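Local coordinates for protein CRISPR-associated endonuclease/helicase Cas3 (Thermus thermophilus HB8, PDB 3SK9) that cuts single-stranded DNA with the metal-dependent HD nuclease domain present here, the N-terminal part of a nuclease-helicase of CRISPR antiviral defence, at residues His110-Glu115 and Gly140-Phe145; Ser217-Gly222 and Gln239-Arg244. All coordinates share one frame; numbering follows the deposited sequence. Where two conformers were deposited one is given.

Interaction 1 (His110-Glu115 and Gly140-Phe145); sequences HGVFTE and GAHHGF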
loop_
_atom_site.group_PDB
_atom_site.type_symbol
_atom_site.label_atom_id
_atom_site.label_comp_id
_atom_site.label_asym_id
_atom_site.label_seq_id
_atom_site.Cartn_x
_atom_site.Cartn_y
_atom_site.Cartn_z
ATOM N N HIS A 110 -9.660 -5.370 -8.032
ATOM C CA HIS A 110 -9.718 -4.650 -6.753
ATOM C C HIS A 110 -8.979 -3.316 -6.802
ATOM O O HIS A 110 -9.331 -2.397 -6.066
ATOM C CB HIS A 110 -9.196 -5.500 -5.568
ATOM C CG HIS A 110 -7.722 -5.728 -5.574
ATOM N ND1 HIS A 110 -7.139 -6.803 -6.207
ATOM C CD2 HIS A 110 -6.706 -5.027 -5.017
ATOM C CE1 HIS A 110 -5.827 -6.752 -6.051
ATOM N NE2 HIS A 110 -5.539 -5.691 -5.322
ATOM N N GLY A 111 -7.997 -3.167 -7.697
ATOM C CA GLY A 111 -7.249 -1.907 -7.776
ATOM C C GLY A 111 -8.080 -0.712 -8.220
ATOM O O GLY A 111 -7.792 0.446 -7.841
ATOM N N VAL A 112 -9.162 -0.983 -8.954
ATOM C CA VAL A 112 -10.108 0.066 -9.336
ATOM C C VAL A 112 -10.780 0.589 -8.071
ATOM O O VAL A 112 -10.939 1.815 -7.877
ATOM C CB VAL A 112 -11.178 -0.452 -10.316
ATOM C CG1 VAL A 112 -12.231 0.608 -10.599
ATOM C CG2 VAL A 112 -10.547 -0.934 -11.622
ATOM N N PHE A 113 -11.196 -0.333 -7.201
ATOM C CA PHE A 113 -11.743 0.098 -5.891
ATOM C C PHE A 113 -10.699 0.819 -5.074
ATOM O O PHE A 113 -11.003 1.829 -4.415
ATOM C CB PHE A 113 -12.295 -1.070 -5.104
ATOM C CG PHE A 113 -13.567 -1.654 -5.700
ATOM C CD1 PHE A 113 -14.807 -1.234 -5.260
ATOM C CD2 PHE A 113 -13.497 -2.598 -6.700
ATOM C CE1 PHE A 113 -15.973 -1.790 -5.795
ATOM C CE2 PHE A 113 -14.659 -3.157 -7.236
ATOM C CZ PHE A 113 -15.883 -2.750 -6.783
ATOM N N THR A 114 -9.446 0.370 -5.111
ATOM C CA THR A 114 -8.437 1.075 -4.314
ATOM C C THR A 114 -8.389 2.521 -4.819
ATOM O O THR A 114 -8.351 3.476 -4.026
ATOM C CB THR A 114 -7.035 0.425 -4.472
ATOM O OG1 THR A 114 -7.067 -0.877 -3.909
ATOM C CG2 THR A 114 -5.918 1.303 -3.774
ATOM N N GLU A 115 -8.363 2.702 -6.138
ATOM C CA GLU A 115 -8.267 4.063 -6.657
ATOM C C GLU A 115 -9.481 4.929 -6.208
ATOM O O GLU A 115 -9.310 6.054 -5.755
ATOM C CB GLU A 115 -8.092 4.075 -8.179
ATOM C CG GLU A 115 -8.136 5.505 -8.797
ATOM C CD GLU A 115 -8.019 5.513 -10.300
ATOM O OE1 GLU A 115 -7.874 4.422 -10.894
ATOM O OE2 GLU A 115 -8.052 6.616 -10.895
ATOM N N GLY A 140 -3.471 2.107 -7.906
ATOM C CA GLY A 140 -4.625 1.411 -8.481
ATOM C C GLY A 140 -4.285 0.182 -9.319
ATOM O O GLY A 140 -3.227 -0.427 -9.158
ATOM N N ALA A 141 -5.214 -0.165 -10.214
ATOM C CA ALA A 141 -5.126 -1.412 -11.003
ATOM C C ALA A 141 -4.213 -1.407 -12.212
ATOM O O ALA A 141 -3.960 -2.488 -12.771
ATOM C CB ALA A 141 -6.567 -1.818 -11.467
ATOM N N HIS A 142 -3.758 -0.242 -12.690
ATOM C CA HIS A 142 -3.102 -0.246 -13.985
ATOM C C HIS A 142 -1.782 0.501 -13.913
ATOM O O HIS A 142 -1.497 1.319 -14.749
ATOM C CB HIS A 142 -4.017 0.386 -15.053
ATOM C CG HIS A 142 -5.412 -0.158 -15.023
ATOM N ND1 HIS A 142 -5.713 -1.461 -15.360
ATOM C CD2 HIS A 142 -6.586 0.422 -14.677
ATOM C CE1 HIS A 142 -7.021 -1.656 -15.246
ATOM N NE2 HIS A 142 -7.571 -0.529 -14.828
ATOM N N HIS A 143 -1.027 0.222 -12.856
ATOM C CA HIS A 143 0.344 0.717 -12.745
ATOM C C HIS A 143 0.445 2.201 -13.032
ATOM O O HIS A 143 1.251 2.657 -13.848
ATOM C CB HIS A 143 1.233 -0.113 -13.638
ATOM C CG HIS A 143 1.126 -1.569 -13.334
ATOM N ND1 HIS A 143 1.636 -2.120 -12.174
ATOM C CD2 HIS A 143 0.514 -2.577 -13.996
ATOM C CE1 HIS A 143 1.369 -3.415 -12.156
ATOM N NE2 HIS A 143 0.689 -3.717 -13.248
ATOM N N GLY A 144 -0.397 2.934 -12.313
ATOM C CA GLY A 144 -0.394 4.372 -12.312
ATOM C C GLY A 144 -1.318 5.018 -13.334
ATOM O O GLY A 144 -1.554 6.200 -13.264
ATOM N N PHE A 145 -1.807 4.266 -14.317
ATOM C CA PHE A 145 -2.744 4.882 -15.255
ATOM C C PHE A 145 -4.161 4.777 -14.659
ATOM O O PHE A 145 -4.520 3.735 -14.069
ATOM C CB PHE A 145 -2.682 4.167 -16.602
ATOM C CG PHE A 145 -1.330 4.266 -17.284
ATOM C CD1 PHE A 145 -0.957 5.446 -17.907
ATOM C CD2 PHE A 145 -0.498 3.157 -17.366
ATOM C CE1 PHE A 145 0.274 5.558 -18.592
ATOM C CE2 PHE A 145 0.784 3.252 -18.022
ATOM C CZ PHE A 145 1.147 4.449 -18.631
HETATM O O HOH W 1 -7.052 1.915 -11.037
#

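Interaction 2 (Ser217-Gly222 and Gln239-Arg244); sequences SLFPYG and QEALNR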
loop_
_atom_site.group_PDB
_atom_site.type_symbol
_atom_site.label_atom_id
_atom_site.label_comp_id
_atom_site.label_asym_id
_atom_site.label_seq_id
_atom_site.Cartn_x
_atom_site.Cartn_y
_atom_site.Cartn_z
ATOM N N SER A 217 5.453 -17.633 1.422
ATOM C CA SER A 217 6.711 -18.231 1.842
ATOM C C SER A 217 7.580 -17.197 2.547
ATOM O O SER A 217 8.456 -17.551 3.328
ATOM C CB SER A 217 7.453 -18.878 0.664
ATOM O OG SER A 217 8.047 -17.894 -0.181
ATOM N N LEU A 218 7.346 -15.916 2.257
ATOM C CA LEU A 218 8.115 -14.823 2.865
ATOM C C LEU A 218 7.353 -14.223 4.065
ATOM O O LEU A 218 7.950 -13.787 5.071
ATOM C CB LEU A 218 8.342 -13.718 1.800
ATOM C CG LEU A 218 9.197 -14.224 0.613
ATOM C CD1 LEU A 218 9.374 -13.145 -0.457
ATOM C CD2 LEU A 218 10.551 -14.757 1.135
ATOM N N PHE A 219 6.023 -14.197 3.919
ATOM C CA PHE A 219 5.125 -13.552 4.874
ATOM C C PHE A 219 4.009 -14.540 5.197
ATOM O O PHE A 219 2.905 -14.459 4.675
ATOM C CB PHE A 219 4.574 -12.236 4.273
ATOM C CG PHE A 219 5.517 -11.076 4.453
ATOM C CD1 PHE A 219 6.475 -10.758 3.485
ATOM C CD2 PHE A 219 5.475 -10.343 5.630
ATOM C CE1 PHE A 219 7.401 -9.678 3.716
ATOM C CE2 PHE A 219 6.378 -9.311 5.879
ATOM C CZ PHE A 219 7.319 -8.964 4.931
ATOM N N PRO A 220 4.296 -15.467 6.108
ATOM C CA PRO A 220 3.349 -16.560 6.374
ATOM C C PRO A 220 1.983 -16.097 6.888
ATOM O O PRO A 220 1.872 -15.104 7.616
ATOM C CB PRO A 220 4.049 -17.376 7.482
ATOM C CG PRO A 220 5.500 -16.929 7.491
ATOM C CD PRO A 220 5.471 -15.499 7.013
ATOM N N TYR A 221 0.940 -16.847 6.513
ATOM C CA TYR A 221 -0.417 -16.550 6.975
ATOM C C TYR A 221 -0.544 -16.956 8.428
ATOM O O TYR A 221 0.157 -17.885 8.856
ATOM C CB TYR A 221 -1.458 -17.314 6.158
ATOM C CG TYR A 221 -1.430 -17.068 4.665
ATOM C CD1 TYR A 221 -1.182 -15.783 4.132
ATOM C CD2 TYR A 221 -1.646 -18.108 3.771
ATOM C CE1 TYR A 221 -1.174 -15.563 2.753
ATOM C CE2 TYR A 221 -1.646 -17.883 2.381
ATOM C CZ TYR A 221 -1.414 -16.604 1.888
ATOM O OH TYR A 221 -1.403 -16.389 0.519
ATOM N N GLY A 222 -1.386 -16.245 9.193
ATOM C CA GLY A 222 -1.714 -16.636 10.554
ATOM C C GLY A 222 -1.120 -15.766 11.652
ATOM O O GLY A 222 -1.176 -16.115 12.852
ATOM N N GLN A 239 13.071 -7.799 6.098
ATOM C CA GLN A 239 14.525 -7.770 5.922
ATOM C C GLN A 239 15.007 -9.138 5.434
ATOM O O GLN A 239 15.841 -9.218 4.523
ATOM C CB GLN A 239 15.228 -7.351 7.220
ATOM C CG GLN A 239 16.726 -6.978 6.993
ATOM C CD GLN A 239 16.915 -5.945 5.849
ATOM O OE1 GLN A 239 16.394 -4.824 5.909
ATOM N NE2 GLN A 239 17.646 -6.341 4.797
ATOM N N GLU A 240 14.464 -10.218 5.984
ATOM C CA GLU A 240 14.851 -11.568 5.521
ATOM C C GLU A 240 14.472 -11.797 4.072
ATOM O O GLU A 240 15.211 -12.420 3.320
ATOM C CB GLU A 240 14.218 -12.681 6.373
ATOM C CG GLU A 240 14.885 -12.938 7.702
ATOM C CD GLU A 240 14.312 -14.170 8.394
ATOM O OE1 GLU A 240 15.072 -15.139 8.625
ATOM O OE2 GLU A 240 13.094 -14.179 8.692
ATOM N N ALA A 241 13.295 -11.314 3.700
ATOM C CA ALA A 241 12.761 -11.525 2.366
ATOM C C ALA A 241 13.621 -10.745 1.390
ATOM O O ALA A 241 13.991 -11.248 0.327
ATOM C CB ALA A 241 11.327 -11.028 2.278
ATOM N N LEU A 242 13.950 -9.514 1.739
ATOM C CA LEU A 242 14.776 -8.720 0.804
ATOM C C LEU A 242 16.135 -9.388 0.622
ATOM O O LEU A 242 16.646 -9.456 -0.503
ATOM C CB LEU A 242 14.895 -7.275 1.243
ATOM C CG LEU A 242 13.529 -6.590 1.252
ATOM C CD1 LEU A 242 13.709 -5.275 1.903
ATOM C CD2 LEU A 242 12.959 -6.447 -0.184
ATOM N N ASN A 243 16.684 -9.926 1.710
ATOM C CA ASN A 243 17.947 -10.674 1.637
ATOM C C ASN A 243 17.838 -11.886 0.688
ATOM O O ASN A 243 18.660 -12.052 -0.193
ATOM C CB ASN A 243 18.403 -11.105 3.040
ATOM C CG ASN A 243 18.900 -9.948 3.872
ATOM O OD1 ASN A 243 19.157 -8.853 3.351
ATOM N ND2 ASN A 243 19.050 -10.180 5.180
ATOM N N ARG A 244 16.797 -12.702 0.847
ATOM C CA ARG A 244 16.594 -13.876 -0.005
ATOM C C ARG A 244 16.400 -13.494 -1.480
ATOM O O ARG A 244 16.964 -14.134 -2.380
ATOM C CB ARG A 244 15.389 -14.700 0.498
ATOM C CG ARG A 244 15.154 -16.010 -0.271
ATOM C CD ARG A 244 14.069 -16.873 0.399
ATOM N NE ARG A 244 14.115 -16.774 1.859
ATOM C CZ ARG A 244 13.157 -17.200 2.681
ATOM N NH1 ARG A 244 12.058 -17.779 2.200
ATOM N NH2 ARG A 244 13.298 -17.044 3.992
#

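Interaction 1 (His110-Glu115 and Gly140-Phe145)
The ring of His142 reaches back to Val112, whose CG2 comes within 4.4 Å of His142 NE2 on an oblique approach. One face of this ring carries the CB of its own neighbour Ala141, 3.7 Å above the plane and over the centre. Phe145 O lies at the ring edge, in plane. His142 NE2 is hydrogen-bonded to Glu151 of helix 149-161. The two backbones also meet closely. Gly111, which has no side chain, brings its CA within 3.9 Å of Ala141 CA. Ala141 CB sits 3.7 Å from Val112 N. Gly140 CA makes a CH...O contact with Gly111 O at 3.4 Å. One water ties the segments together: it donates to Glu115 OE1 and accepts from Ala141 N at 2.9 Å. Glu115 reaches this water with an extended chain, CG anti to the backbone N (chi1 174°). The same OE1 also takes a bond from Ala147 N. His142 to Phe145 form a type I' turn. The contact packs helix 110-124 against the loop after helix 129-138, in the mainly helical HD domain, near the metal-binding residues His74 and Asp75.

Interaction 2 (Ser217-Gly222 and Gln239-Arg244)
Leu218 packs on Ala241 where a loop of the helical HD domain folds back against helix 230-246. This loop follows helix 196-213, which carries the metal-binding residue Asp210. Apolar contacts make the centre. Leu218 lays its CB and both methyls around the single methyl of Ala241, with CD1 at 4.0 Å from Ala241 CB. Phe219 adds a looser touch, its CE1 lying 4.4 Å from Ala241 CB, and the methyl meets the ring obliquely. Val212 of helix 196-213 also touches both Phe219 and Ala241, so the methyl is covered by the loop and by a second helix. The side chain of Phe219 also touches Asp32 and Val36 of helix 26-43. The second kind of contact sets a charged group on an apolar one. Leu218 and Arg244 run past each other in opposite directions. Arg244 leaves the helix with CG anti to the backbone N (chi1 -176°) and bends at chi3 (-36°), which turns a face of its guanidinium to the leucine. Ser217 O is near this group but approaches obliquely, 3.8 Å from Arg244 NH1. Over one guanidinium face stands Leu218 CD2, 3.5 Å from Arg244 NH1.

In the fold
Both contacts set a loop against a helix, but they share no element. Interaction 1 uses helix 110-124 and the loop before helix 149-161. Interaction 2 uses helix 230-246 and the loop that precedes it. Their centres are 25 Å apart and they do not touch. Interaction 1 lies nearer the centre of the chain, about 11 Å against 17 Å between centres, yet it is only partly buried. Its chemistry is mainly backbone against backbone, with small apolar side chains and a bridging water. Interaction 2 is mostly buried and rests on side chains, with an arginine at its rim. Each comes near the metal site, interaction 1 by His74 and Asp75, interaction 2 by His29.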